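PDB 6SQ8: fatty acid CoA ligase from Marinactinospora thermotolerans, which belongs to the ANL superfamily of AMP-binding enzymes and is modelled here with adenosine monophosphate bound. Local coordinates for residues R9-T20 with Q211-L222. Residues are numbered along the deposited sequence; the frame is centred on the assembly and turned at random.
Sequences RVMDGIGEVAVT and QCTLATGGTVVL
Gly13 and Ala215, each closing a helix, meet backbone to backbone, their CA atoms 4.1 Å apart. Gly13 CA makes a CA-H...O contact with Ala215 O. Helix 205-215 ends in a Schellman motif with Gly217 at C-prime, and the CA of this glycine in turn touches Gly13 O. Between helical segments 9-13 and 211-215, whose axes are inclined at 51°, the methyl CG1 of Val10, anti to its backbone N (chi1 179°), reaches Leu214 CB at 4.0 Å, while Ala215 CB rests on Val10 CA at 3.9 Å. Further along Leu214, CD2 meets Ala18 CB at 3.9 Å, under cover of Leu31 from helix 28-44. Beyond the turns, strands 17-20 and 219-222 pair in parallel: Ala18 O accepts from Val220 N, Thr20 N gives to Val220 O, and Thr20 O receives Leu222 N. Ala18 and Val19 both face Val26 of the antiparallel strand 25-27, a classic beta bulge. Where the pairing begins, Thr219 OG1 donates to Val17 O over 2.8 Å, arriving 38° above the carbonyl plane, and a water linked to Gly217 O donates to the same oxygen. A second water joins Arg9 NE to Ala215 O; the guanidinium is also bound by Ser179 and Asp183. Hydroxyl and waters thus serve carbonyls at strand start, turn and helix end, where the N-terminal helix and strand join helix 205-215 and strand 219-222 within the AMP-binding region.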
# COMPACT_ATOMS: atom_id res chain seq x y z
N ARG A 9 -22.71 -3.88 -0.22
CA ARG A 9 -22.43 -2.88 -1.27
C ARG A 9 -21.59 -3.51 -2.37
O ARG A 9 -21.83 -3.27 -3.57
CB ARG A 9 -21.71 -1.64 -0.73
CG ARG A 9 -21.52 -0.54 -1.76
CD ARG A 9 -20.66 0.59 -1.22
NE ARG A 9 -20.38 1.60 -2.23
CZ ARG A 9 -19.98 2.83 -1.96
NH1 ARG A 9 -19.66 3.18 -0.72
NH2 ARG A 9 -19.91 3.71 -2.94
N VAL A 10 -20.59 -4.29 -1.95
CA VAL A 10 -19.67 -4.90 -2.88
C VAL A 10 -20.43 -5.96 -3.68
O VAL A 10 -20.44 -5.91 -4.90
CB VAL A 10 -18.45 -5.49 -2.15
CG1 VAL A 10 -17.51 -6.15 -3.13
CG2 VAL A 10 -17.71 -4.45 -1.29
N MET A 11 -21.09 -6.89 -2.97
CA MET A 11 -21.92 -7.92 -3.58
C MET A 11 -22.89 -7.31 -4.60
O MET A 11 -23.04 -7.80 -5.72
CB MET A 11 -22.72 -8.66 -2.50
CG MET A 11 -21.89 -9.59 -1.65
SD MET A 11 -21.13 -10.94 -2.59
CE MET A 11 -22.53 -11.67 -3.45
N ASP A 12 -23.54 -6.22 -4.19
CA ASP A 12 -24.60 -5.58 -4.95
C ASP A 12 -24.04 -5.10 -6.30
O ASP A 12 -24.75 -5.09 -7.29
CB ASP A 12 -25.22 -4.42 -4.17
CG ASP A 12 -26.75 -4.39 -4.17
OD1 ASP A 12 -27.37 -5.47 -3.99
OD2 ASP A 12 -27.33 -3.27 -4.35
N GLY A 13 -22.78 -4.67 -6.31
CA GLY A 13 -22.14 -4.03 -7.46
C GLY A 13 -21.74 -5.02 -8.55
O GLY A 13 -21.69 -4.65 -9.71
N ILE A 14 -21.47 -6.27 -8.17
CA ILE A 14 -20.80 -7.26 -9.03
C ILE A 14 -21.54 -7.39 -10.37
O ILE A 14 -22.74 -7.66 -10.40
CB ILE A 14 -20.72 -8.62 -8.32
CG1 ILE A 14 -19.90 -8.51 -7.03
CG2 ILE A 14 -20.17 -9.70 -9.24
CD1 ILE A 14 -19.90 -9.77 -6.18
N GLY A 15 -20.80 -7.22 -11.47
CA GLY A 15 -21.36 -7.16 -12.85
C GLY A 15 -21.30 -8.51 -13.56
O GLY A 15 -21.12 -9.53 -12.91
N GLU A 16 -21.43 -8.48 -14.89
CA GLU A 16 -21.50 -9.67 -15.75
C GLU A 16 -20.26 -10.53 -15.54
O GLU A 16 -20.37 -11.72 -15.19
CB GLU A 16 -21.63 -9.30 -17.23
CG GLU A 16 -23.03 -8.90 -17.66
CD GLU A 16 -24.00 -10.06 -17.73
OE1 GLU A 16 -23.55 -11.20 -18.04
OE2 GLU A 16 -25.21 -9.84 -17.46
N VAL A 17 -19.07 -9.92 -15.70
CA VAL A 17 -17.77 -10.61 -15.53
C VAL A 17 -16.99 -9.98 -14.37
O VAL A 17 -16.70 -8.79 -14.38
CB VAL A 17 -16.95 -10.61 -16.83
CG1 VAL A 17 -15.63 -11.34 -16.67
CG2 VAL A 17 -17.72 -11.21 -17.99
N ALA A 18 -16.63 -10.81 -13.39
CA ALA A 18 -16.09 -10.33 -12.13
C ALA A 18 -14.56 -10.38 -12.12
O ALA A 18 -13.92 -9.42 -11.72
CB ALA A 18 -16.67 -11.11 -10.99
N VAL A 19 -13.96 -11.50 -12.56
CA VAL A 19 -12.51 -11.70 -12.53
C VAL A 19 -12.04 -12.30 -13.86
O VAL A 19 -12.75 -13.05 -14.47
CB VAL A 19 -12.10 -12.59 -11.35
CG1 VAL A 19 -10.61 -12.47 -11.06
CG2 VAL A 19 -12.92 -12.30 -10.10
N THR A 20 -10.82 -11.95 -14.29
CA THR A 20 -10.09 -12.60 -15.38
C THR A 20 -8.65 -12.82 -14.93
O THR A 20 -8.12 -12.04 -14.15
CB THR A 20 -10.08 -11.76 -16.67
OG1 THR A 20 -11.37 -11.20 -16.89
CG2 THR A 20 -9.69 -12.55 -17.90
N GLN A 211 -12.18 -5.11 -4.24
CA GLN A 211 -13.54 -4.85 -3.73
C GLN A 211 -14.10 -3.56 -4.34
O GLN A 211 -15.25 -3.55 -4.78
CB GLN A 211 -13.54 -4.83 -2.20
CG GLN A 211 -13.49 -6.24 -1.62
CD GLN A 211 -13.70 -6.31 -0.13
OE1 GLN A 211 -13.46 -5.36 0.62
NE2 GLN A 211 -14.10 -7.50 0.31
N CYS A 212 -13.28 -2.49 -4.41
CA CYS A 212 -13.67 -1.26 -5.08
C CYS A 212 -14.08 -1.55 -6.53
O CYS A 212 -15.06 -1.05 -7.02
CB CYS A 212 -12.55 -0.23 -5.04
SG CYS A 212 -12.25 0.40 -3.38
N THR A 213 -13.29 -2.38 -7.20
CA THR A 213 -13.51 -2.71 -8.60
C THR A 213 -14.85 -3.45 -8.75
O THR A 213 -15.66 -3.12 -9.64
CB THR A 213 -12.34 -3.52 -9.16
OG1 THR A 213 -11.21 -2.66 -9.01
CG2 THR A 213 -12.52 -3.93 -10.61
N LEU A 214 -15.09 -4.44 -7.87
CA LEU A 214 -16.32 -5.21 -7.94
C LEU A 214 -17.53 -4.31 -7.67
O LEU A 214 -18.50 -4.35 -8.42
CB LEU A 214 -16.26 -6.37 -6.95
CG LEU A 214 -15.32 -7.52 -7.32
CD1 LEU A 214 -15.22 -8.53 -6.19
CD2 LEU A 214 -15.81 -8.21 -8.58
N ALA A 215 -17.43 -3.47 -6.64
CA ALA A 215 -18.54 -2.68 -6.14
C ALA A 215 -19.03 -1.68 -7.18
O ALA A 215 -20.18 -1.26 -7.13
CB ALA A 215 -18.12 -1.97 -4.87
N THR A 216 -18.14 -1.28 -8.09
CA THR A 216 -18.41 -0.26 -9.09
C THR A 216 -18.77 -0.91 -10.43
O THR A 216 -18.89 -0.21 -11.44
CB THR A 216 -17.23 0.70 -9.26
OG1 THR A 216 -16.02 -0.03 -9.50
CG2 THR A 216 -17.06 1.63 -8.08
N GLY A 217 -18.90 -2.24 -10.43
CA GLY A 217 -19.46 -2.96 -11.56
C GLY A 217 -18.41 -3.41 -12.56
O GLY A 217 -18.74 -3.83 -13.66
N GLY A 218 -17.15 -3.36 -12.14
CA GLY A 218 -16.02 -3.67 -13.02
C GLY A 218 -15.55 -5.10 -12.91
O GLY A 218 -16.17 -5.93 -12.25
N THR A 219 -14.42 -5.35 -13.58
CA THR A 219 -13.76 -6.64 -13.64
C THR A 219 -12.35 -6.53 -13.06
O THR A 219 -11.57 -5.69 -13.50
CB THR A 219 -13.67 -7.11 -15.09
OG1 THR A 219 -14.98 -7.03 -15.65
CG2 THR A 219 -13.10 -8.50 -15.22
N VAL A 220 -12.03 -7.38 -12.08
CA VAL A 220 -10.68 -7.51 -11.56
C VAL A 220 -9.90 -8.40 -12.52
O VAL A 220 -10.41 -9.41 -12.95
CB VAL A 220 -10.67 -8.11 -10.14
CG1 VAL A 220 -9.25 -8.39 -9.67
CG2 VAL A 220 -11.42 -7.23 -9.15
N VAL A 221 -8.66 -8.00 -12.82
CA VAL A 221 -7.72 -8.78 -13.63
C VAL A 221 -6.53 -9.11 -12.72
O VAL A 221 -5.85 -8.19 -12.31
CB VAL A 221 -7.27 -8.00 -14.88
CG1 VAL A 221 -6.33 -8.83 -15.73
CG2 VAL A 221 -8.43 -7.50 -15.71
N LEU A 222 -6.31 -10.40 -12.44
CA LEU A 222 -5.32 -10.82 -11.43
C LEU A 222 -4.02 -11.27 -12.09
O LEU A 222 -4.04 -12.00 -13.08
CB LEU A 222 -5.86 -12.01 -10.64
CG LEU A 222 -6.86 -11.68 -9.54
CD1 LEU A 222 -7.36 -12.98 -8.94
CD2 LEU A 222 -6.25 -10.78 -8.48
O HOH W 1 -21.20 0.79 -4.96
O HOH W 2 -18.56 -6.53 -15.05